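Local coordinates for protein putative adenosine kinase (Schistosoma mansoni, PDB 3VAS) that probably phosphorylates adenosine to AMP as an adenosine kinase of the ribokinase-like pfkB family, and holds adenosine in its pocket in this crystal, at residues 258-267 against 290-299; 102-110 against 158-167. One frame throughout, in Å; residues are numbered along the deposited sequence.

Interaction 1 of 2, residues 258-267 against 290-299; sequences VHATARYIAD and LYTDSSDSEI
Arg263 reaches from the helix to the end of strand 290-293, where its NH2 donates to Thr292 OG1 at 2.8 Å, a bent bond whose acceptor lies 32° out of the guanidinium plane. The same nitrogen donates to a water that in turn donates a hydrogen bond to Ser297 O, while Asp293 O and Glu298 O, carbonyls of the turn and loop that follow, lie at the guanidinium edge. Bends at chi2 and chi3 (57° and 46°) turn the arginine chain along the helix toward Asp267 and the loop. Farther toward the start of the helix, Leu290 CD1 sits over one face of the His259 ring, 3.9 Å from its centroid, and also touches Val258 CG1. Ile299 puts CG2 3.6 Å from His259 ND1. Ala262 and Ala266 let the helix lie close over strand 287-293 in the large alpha/beta domain of the ribokinase fold, with Ala266 CB 3.9 Å from Thr292 CG2. One helical turn on from Arg263, Asp267 OD1 pairs with Arg263 NH1 in a salt bridge of 3.1 Å, nearly in the guanidinium plane. Thr292 OG1 donates a hydrogen bond to Glu298 O. Asx turns at Asp293 and Asp296 shape the loop, and Ser294 OG is hydrogen-bonded to Arg278 N, just ahead of strand 279-284.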
loop_
_atom_site.group_PDB
_atom_site.type_symbol
_atom_site.label_atom_id
_atom_site.label_comp_id
_atom_site.label_asym_id
_atom_site.label_seq_id
_atom_site.Cartn_x
_atom_site.Cartn_y
_atom_site.Cartn_z
ATOM N N VAL A 258 18.319 9.621 -3.750
ATOM C CA VAL A 258 17.655 8.550 -3.013
ATOM C C VAL A 258 18.129 8.447 -1.557
ATOM O O VAL A 258 17.308 8.351 -0.645
ATOM C CB VAL A 258 17.769 7.188 -3.729
ATOM C CG1 VAL A 258 17.061 6.117 -2.928
ATOM C CG2 VAL A 258 17.173 7.281 -5.132
ATOM N N HIS A 259 19.442 8.484 -1.347
ATOM C CA HIS A 259 20.003 8.542 0.001
ATOM C C HIS A 259 19.572 9.815 0.733
ATOM O O HIS A 259 19.183 9.767 1.900
ATOM C CB HIS A 259 21.533 8.458 -0.037
ATOM C CG HIS A 259 22.058 7.091 -0.352
ATOM N ND1 HIS A 259 22.714 6.313 0.579
ATOM C CD2 HIS A 259 22.022 6.364 -1.494
ATOM C CE1 HIS A 259 23.063 5.165 0.023
ATOM N NE2 HIS A 259 22.656 5.171 -1.234
ATOM N N ALA A 260 19.643 10.949 0.041
ATOM C CA ALA A 260 19.237 12.227 0.621
ATOM C C ALA A 260 17.766 12.222 1.047
ATOM O O ALA A 260 17.414 12.769 2.089
ATOM C CB ALA A 260 19.509 13.372 -0.352
ATOM N N THR A 261 16.916 11.596 0.241
ATOM C CA THR A 261 15.495 11.498 0.562
ATOM C C THR A 261 15.274 10.672 1.826
ATOM O O THR A 261 14.471 11.040 2.686
ATOM C CB THR A 261 14.692 10.881 -0.604
ATOM O OG1 THR A 261 14.681 11.787 -1.715
ATOM C CG2 THR A 261 13.258 10.592 -0.183
ATOM N N ALA A 262 15.997 9.559 1.935
ATOM C CA ALA A 262 15.883 8.684 3.098
ATOM C C ALA A 262 16.258 9.439 4.369
ATOM O O ALA A 262 15.561 9.357 5.380
ATOM C CB ALA A 262 16.759 7.449 2.925
ATOM N N ARG A 263 17.357 10.183 4.297
ATOM C CA ARG A 263 17.828 11.010 5.404
ATOM C C ARG A 263 16.820 12.112 5.737
ATOM O O ARG A 263 16.485 12.335 6.902
ATOM C CB ARG A 263 19.195 11.608 5.047
ATOM C CG ARG A 263 19.739 12.671 6.001
ATOM C CD ARG A 263 19.850 12.163 7.430
ATOM N NE ARG A 263 20.452 10.840 7.515
ATOM C CZ ARG A 263 20.067 9.901 8.375
ATOM N NH1 ARG A 263 19.078 10.139 9.225
ATOM N NH2 ARG A 263 20.673 8.723 8.380
ATOM N N TYR A 264 16.334 12.788 4.704
ATOM C CA TYR A 264 15.393 13.889 4.879
ATOM C C TYR A 264 14.094 13.437 5.546
ATOM O O TYR A 264 13.621 14.072 6.487
ATOM C CB TYR A 264 15.097 14.548 3.531
ATOM C CG TYR A 264 14.225 15.780 3.616
ATOM C CD1 TYR A 264 14.791 17.048 3.712
ATOM C CD2 TYR A 264 12.839 15.676 3.585
ATOM C CE1 TYR A 264 13.993 18.182 3.779
ATOM C CE2 TYR A 264 12.036 16.800 3.655
ATOM C CZ TYR A 264 12.617 18.051 3.748
ATOM O OH TYR A 264 11.819 19.168 3.817
ATOM N N ILE A 265 13.520 12.345 5.051
ATOM C CA ILE A 265 12.268 11.825 5.595
ATOM C C ILE A 265 12.436 11.363 7.042
ATOM O O ILE A 265 11.576 11.609 7.889
ATOM C CB ILE A 265 11.713 10.672 4.731
ATOM C CG1 ILE A 265 11.281 11.201 3.360
ATOM C CG2 ILE A 265 10.542 9.982 5.430
ATOM C CD1 ILE A 265 10.611 10.150 2.487
ATOM N N ALA A 266 13.552 10.702 7.320
ATOM C CA ALA A 266 13.854 10.228 8.667
ATOM C C ALA A 266 13.982 11.375 9.667
ATOM O O ALA A 266 13.625 11.230 10.836
ATOM C CB ALA A 266 15.134 9.395 8.658
ATOM N N ASP A 267 14.492 12.512 9.201
ATOM C CA ASP A 267 14.803 13.625 10.095
ATOM C C ASP A 267 13.698 14.671 10.232
ATOM O O ASP A 267 13.819 15.585 11.045
ATOM C CB ASP A 267 16.106 14.314 9.675
ATOM C CG ASP A 267 17.321 13.434 9.872
ATOM O OD1 ASP A 267 17.185 12.335 10.453
ATOM O OD2 ASP A 267 18.419 13.854 9.458
ATOM N N LEU A 290 17.513 0.309 1.056
ATOM C CA LEU A 290 18.139 1.214 2.004
ATOM C C LEU A 290 17.246 1.358 3.225
ATOM O O LEU A 290 16.020 1.349 3.112
ATOM C CB LEU A 290 18.372 2.589 1.361
ATOM C CG LEU A 290 19.162 2.598 0.051
ATOM C CD1 LEU A 290 19.178 3.984 -0.565
ATOM C CD2 LEU A 290 20.583 2.080 0.270
ATOM N N TYR A 291 17.862 1.482 4.394
ATOM C CA TYR A 291 17.120 1.829 5.597
ATOM C C TYR A 291 17.956 2.700 6.526
ATOM O O TYR A 291 19.182 2.636 6.521
ATOM C CB TYR A 291 16.614 0.580 6.330
ATOM C CG TYR A 291 17.687 -0.282 6.966
ATOM C CD1 TYR A 291 18.111 -0.053 8.270
ATOM C CD2 TYR A 291 18.258 -1.339 6.270
ATOM C CE1 TYR A 291 19.088 -0.849 8.859
ATOM C CE2 TYR A 291 19.234 -2.135 6.846
ATOM C CZ TYR A 291 19.643 -1.888 8.138
ATOM O OH TYR A 291 20.614 -2.683 8.704
ATOM N N THR A 292 17.274 3.530 7.304
ATOM C CA THR A 292 17.906 4.348 8.328
ATOM C C THR A 292 16.813 4.744 9.300
ATOM O O THR A 292 15.639 4.445 9.075
ATOM C CB THR A 292 18.544 5.629 7.733
ATOM O OG1 THR A 292 19.316 6.313 8.739
ATOM C CG2 THR A 292 17.462 6.562 7.192
ATOM N N ASP A 293 17.196 5.403 10.386
ATOM C CA ASP A 293 16.226 6.026 11.272
ATOM C C ASP A 293 16.780 7.349 11.792
ATOM O O ASP A 293 17.963 7.641 11.611
ATOM C CB ASP A 293 15.830 5.091 12.417
ATOM C CG ASP A 293 17.014 4.645 13.234
ATOM O OD1 ASP A 293 17.393 5.377 14.173
ATOM O OD2 ASP A 293 17.566 3.564 12.933
ATOM N N SER A 294 15.928 8.145 12.429
ATOM C CA SER A 294 16.304 9.494 12.848
ATOM C C SER A 294 17.469 9.551 13.839
ATOM O O SER A 294 18.127 10.583 13.961
ATOM C CB SER A 294 15.089 10.254 13.398
ATOM O OG SER A 294 14.262 9.418 14.186
ATOM N N SER A 295 17.723 8.442 14.532
ATOM C CA SER A 295 18.821 8.355 15.494
ATOM C C SER A 295 20.106 7.849 14.849
ATOM O O SER A 295 21.151 7.783 15.493
ATOM C CB SER A 295 18.447 7.419 16.644
ATOM O OG SER A 295 17.317 7.899 17.346
ATOM N N ASP A 296 20.018 7.481 13.576
ATOM C CA ASP A 296 21.136 6.863 12.884
ATOM C C ASP A 296 21.761 7.850 11.910
ATOM O O ASP A 296 21.067 8.442 11.088
ATOM C CB ASP A 296 20.653 5.618 12.135
ATOM C CG ASP A 296 21.772 4.638 11.844
ATOM O OD1 ASP A 296 21.494 3.421 11.798
ATOM O OD2 ASP A 296 22.927 5.079 11.665
ATOM N N SER A 297 23.074 8.029 12.008
ATOM C CA SER A 297 23.789 8.937 11.113
ATOM C C SER A 297 23.993 8.300 9.742
ATOM O O SER A 297 24.183 8.997 8.745
ATOM C CB SER A 297 25.142 9.335 11.710
ATOM O OG SER A 297 26.075 8.264 11.639
ATOM N N GLU A 298 23.939 6.973 9.695
ATOM C CA GLU A 298 24.264 6.241 8.477
ATOM C C GLU A 298 23.055 5.634 7.765
ATOM O O GLU A 298 22.008 5.374 8.367
ATOM C CB GLU A 298 25.282 5.144 8.776
ATOM C CG GLU A 298 26.646 5.663 9.192
ATOM C CD GLU A 298 27.587 4.546 9.604
ATOM O OE1 GLU A 298 27.124 3.581 10.251
ATOM O OE2 GLU A 298 28.789 4.632 9.275
ATOM N N ILE A 299 23.224 5.406 6.470
ATOM C CA ILE A 299 22.213 4.751 5.658
ATOM C C ILE A 299 22.716 3.367 5.243
ATOM O O ILE A 299 23.755 3.246 4.588
ATOM C CB ILE A 299 21.846 5.617 4.433
ATOM C CG1 ILE A 299 21.048 6.844 4.894
ATOM C CG2 ILE A 299 21.049 4.813 3.421
ATOM C CD1 ILE A 299 20.742 7.830 3.801
HETATM O O HOH W 1 22.760 9.425 6.612
#

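Interaction 2 of 2, residues 102-110 against 158-167; sequences SYVGCIGAD and AACDLSLAHI
Toward the C-terminal end of strand 101-107, the ribokinase-type core meets the short 3-10 turn 158-161 that follows strand 150-157, and the side chain of Ala159 lies about 7 Å from the bound adenosine. Cys106 sits in the middle of the contact. With SG anti to the backbone N (chi1 -173°), the thiol is directed at the turn, 3.2 Å from Ala158 O and 3.9 Å from Asp161 CB, while Cys106 CB packs against Leu162 CB at 3.9 Å. The backbones come close as well: Ala159 CA makes a CA-H...O contact of 3.4 Å with Cys106 O, and a water accepts from Cys106 N and donates to Ala159 O, bridging two buried backbone groups. One residue earlier in the turn, Ala158 CB presses on the peptide between Ile107 and Gly108, 3.4 Å from Gly108 N.

Toward the start of the strand, Val104 CG1 does the touching. It meets Leu162 CD1 at 4.0 Å and lies in the plane of the His166 ring, at its edge, 3.8 Å from His166 CD2. The valine and the histidine approach from opposite directions, and the ring is held in place by His166 NE2, which is hydrogen-bonded to Glu128 O on strand 126-131. Ser163 is the N-cap of helix 164-167, its OG accepting from His166 N, which helps set the backbone from which the imidazole rises. A core strand of the ribokinase-like fold is thus packed, by its C-terminal part, against the turn and short helix that follow strand 150-157, beside the nucleoside pocket.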
loop_
_atom_site.group_PDB
_atom_site.type_symbol
_atom_site.label_atom_id
_atom_site.label_comp_id
_atom_site.label_asym_id
_atom_site.label_seq_id
_atom_site.Cartn_x
_atom_site.Cartn_y
_atom_site.Cartn_z
ATOM N N SER A 102 -7.872 -5.277 11.247
ATOM C CA SER A 102 -9.113 -4.580 10.929
ATOM C C SER A 102 -8.907 -3.725 9.686
ATOM O O SER A 102 -7.833 -3.148 9.498
ATOM C CB SER A 102 -9.528 -3.667 12.081
ATOM O OG SER A 102 -9.908 -4.399 13.227
ATOM N N TYR A 103 -9.940 -3.638 8.850
ATOM C CA TYR A 103 -9.883 -2.817 7.646
ATOM C C TYR A 103 -11.179 -2.043 7.400
ATOM O O TYR A 103 -12.279 -2.581 7.553
ATOM C CB TYR A 103 -9.553 -3.671 6.422
ATOM C CG TYR A 103 -9.481 -2.888 5.123
ATOM C CD1 TYR A 103 -8.308 -2.242 4.743
ATOM C CD2 TYR A 103 -10.579 -2.807 4.271
ATOM C CE1 TYR A 103 -8.231 -1.537 3.552
ATOM C CE2 TYR A 103 -10.518 -2.104 3.074
ATOM C CZ TYR A 103 -9.340 -1.469 2.720
ATOM O OH TYR A 103 -9.268 -0.760 1.535
ATOM N N VAL A 104 -11.023 -0.782 7.008
ATOM C CA VAL A 104 -12.134 0.087 6.636
ATOM C C VAL A 104 -11.909 0.665 5.237
ATOM O O VAL A 104 -10.833 1.184 4.937
ATOM C CB VAL A 104 -12.279 1.254 7.633
ATOM C CG1 VAL A 104 -13.246 2.310 7.100
ATOM C CG2 VAL A 104 -12.719 0.740 9.001
ATOM N N GLY A 105 -12.925 0.566 4.383
ATOM C CA GLY A 105 -12.874 1.145 3.052
ATOM C C GLY A 105 -14.274 1.309 2.489
ATOM O O GLY A 105 -15.243 0.834 3.087
ATOM N N CYS A 106 -14.391 1.969 1.340
ATOM C CA CYS A 106 -15.704 2.162 0.718
ATOM C C CYS A 106 -15.864 1.430 -0.615
ATOM O O CYS A 106 -15.139 1.691 -1.579
ATOM C CB CYS A 106 -16.019 3.654 0.543
ATOM S SG CYS A 106 -17.710 3.986 -0.026
ATOM N N ILE A 107 -16.827 0.514 -0.659
ATOM C CA ILE A 107 -17.177 -0.195 -1.883
ATOM C C ILE A 107 -18.573 0.223 -2.350
ATOM O O ILE A 107 -19.315 0.878 -1.609
ATOM C CB ILE A 107 -17.179 -1.725 -1.674
ATOM C CG1 ILE A 107 -18.151 -2.108 -0.551
ATOM C CG2 ILE A 107 -15.765 -2.247 -1.380
ATOM C CD1 ILE A 107 -18.389 -3.616 -0.423
ATOM N N GLY A 108 -18.927 -0.159 -3.576
ATOM C CA GLY A 108 -20.269 0.055 -4.081
ATOM C C GLY A 108 -21.187 -1.111 -3.749
ATOM O O GLY A 108 -20.738 -2.133 -3.225
ATOM N N ALA A 109 -22.476 -0.961 -4.045
ATOM C CA ALA A 109 -23.443 -2.031 -3.816
ATOM C C ALA A 109 -23.570 -2.896 -5.062
ATOM O O ALA A 109 -24.639 -2.999 -5.659
ATOM C CB ALA A 109 -24.802 -1.457 -3.425
ATOM N N ASP A 110 -22.461 -3.505 -5.455
ATOM C CA ASP A 110 -22.421 -4.342 -6.640
ATOM C C ASP A 110 -21.725 -5.660 -6.320
ATOM O O ASP A 110 -21.255 -5.865 -5.199
ATOM C CB ASP A 110 -21.720 -3.614 -7.796
ATOM C CG ASP A 110 -20.411 -2.944 -7.373
ATOM O OD1 ASP A 110 -19.953 -2.029 -8.094
ATOM O OD2 ASP A 110 -19.839 -3.327 -6.329
ATOM N N ALA A 158 -16.217 4.084 -6.066
ATOM C CA ALA A 158 -16.830 4.111 -4.739
ATOM C C ALA A 158 -15.861 4.483 -3.612
ATOM O O ALA A 158 -16.275 5.074 -2.612
ATOM C CB ALA A 158 -17.496 2.779 -4.442
ATOM N N ALA A 159 -14.582 4.144 -3.780
ATOM C CA ALA A 159 -13.558 4.415 -2.772
ATOM C C ALA A 159 -13.438 5.892 -2.379
ATOM O O ALA A 159 -13.004 6.203 -1.269
ATOM C CB ALA A 159 -12.203 3.875 -3.230
ATOM N N CYS A 160 -13.820 6.793 -3.283
ATOM C CA CYS A 160 -13.795 8.231 -3.009
ATOM C C CYS A 160 -14.781 8.645 -1.927
ATOM O O CYS A 160 -14.552 9.624 -1.213
ATOM C CB CYS A 160 -14.098 9.033 -4.275
ATOM S SG CYS A 160 -12.814 8.946 -5.528
ATOM N N ASP A 161 -15.880 7.905 -1.817
ATOM C CA ASP A 161 -16.957 8.262 -0.897
ATOM C C ASP A 161 -16.651 7.940 0.564
ATOM O O ASP A 161 -17.471 8.213 1.442
ATOM C CB ASP A 161 -18.273 7.602 -1.321
ATOM C CG ASP A 161 -19.032 8.423 -2.351
ATOM O OD1 ASP A 161 -18.405 9.256 -3.039
ATOM O OD2 ASP A 161 -20.260 8.232 -2.474
ATOM N N LEU A 162 -15.481 7.363 0.825
ATOM C CA LEU A 162 -15.073 7.082 2.199
ATOM C C LEU A 162 -15.015 8.387 2.985
ATOM O O LEU A 162 -14.315 9.325 2.597
ATOM C CB LEU A 162 -13.717 6.382 2.230
ATOM C CG LEU A 162 -13.112 6.128 3.610
ATOM C CD1 LEU A 162 -13.940 5.112 4.400
ATOM C CD2 LEU A 162 -11.676 5.670 3.458
ATOM N N SER A 163 -15.767 8.453 4.079
ATOM C CA SER A 163 -15.931 9.713 4.792
ATOM C C SER A 163 -15.532 9.632 6.255
ATOM O O SER A 163 -15.498 8.557 6.847
ATOM C CB SER A 163 -17.378 10.197 4.697
ATOM O OG SER A 163 -18.247 9.310 5.375
ATOM N N LEU A 164 -15.242 10.792 6.829
ATOM C CA LEU A 164 -14.947 10.899 8.246
ATOM C C LEU A 164 -16.172 10.492 9.063
ATOM O O LEU A 164 -16.042 9.941 10.157
ATOM C CB LEU A 164 -14.527 12.333 8.581
ATOM C CG LEU A 164 -13.921 12.607 9.955
ATOM C CD1 LEU A 164 -12.749 11.671 10.234
ATOM C CD2 LEU A 164 -13.485 14.062 10.050
ATOM N N ALA A 165 -17.360 10.757 8.518
ATOM C CA ALA A 165 -18.609 10.380 9.170
ATOM C C ALA A 165 -18.717 8.876 9.402
ATOM O O ALA A 165 -19.216 8.435 10.438
ATOM C CB ALA A 165 -19.811 10.879 8.368
ATOM N N HIS A 166 -18.259 8.090 8.433
ATOM C CA HIS A 166 -18.344 6.638 8.542
ATOM C C HIS A 166 -17.304 6.126 9.524
ATOM O O HIS A 166 -17.565 5.218 10.311
ATOM C CB HIS A 166 -18.140 5.984 7.180
ATOM C CG HIS A 166 -17.923 4.506 7.253
ATOM N ND1 HIS A 166 -18.955 3.610 7.436
ATOM C CD2 HIS A 166 -16.790 3.769 7.185
ATOM C CE1 HIS A 166 -18.467 2.382 7.469
ATOM N NE2 HIS A 166 -17.156 2.451 7.320
ATOM N N ILE A 167 -16.122 6.727 9.470
ATOM C CA ILE A 167 -15.016 6.371 10.347
ATOM C C ILE A 167 -15.324 6.710 11.807
ATOM O O ILE A 167 -14.894 6.004 12.720
ATOM C CB ILE A 167 -13.722 7.072 9.885
ATOM C CG1 ILE A 167 -13.322 6.559 8.498
ATOM C CG2 ILE A 167 -12.591 6.856 10.873
ATOM C CD1 ILE A 167 -12.212 7.356 7.845
HETATM O O HOH W 2 -12.288 3.737 0.368
#

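Overall arrangement
Interaction 2 closes along the chain before interaction 1 opens, and the two lie on opposite sides of the chain's centre, their centres 34 Å apart and their nearest atoms about 22 Å apart. Both belong to the pfkB kinase fold and reach the same extended system of strands: from strand 101-107 the pairing runs through 27-40, 181-185, 209-213, 236-240 and 279-284 to strand 287-293. Interaction 2 lies toward the adenosine pocket, at the exit of strand 150-157, whereas interaction 1 packs helix 257-267 over strand 287-293 and its neighbour 279-284, near the end of the strand system. Of the two, only interaction 2 lies near the nucleoside; interaction 1 probably serves the periphery of the same kinase fold.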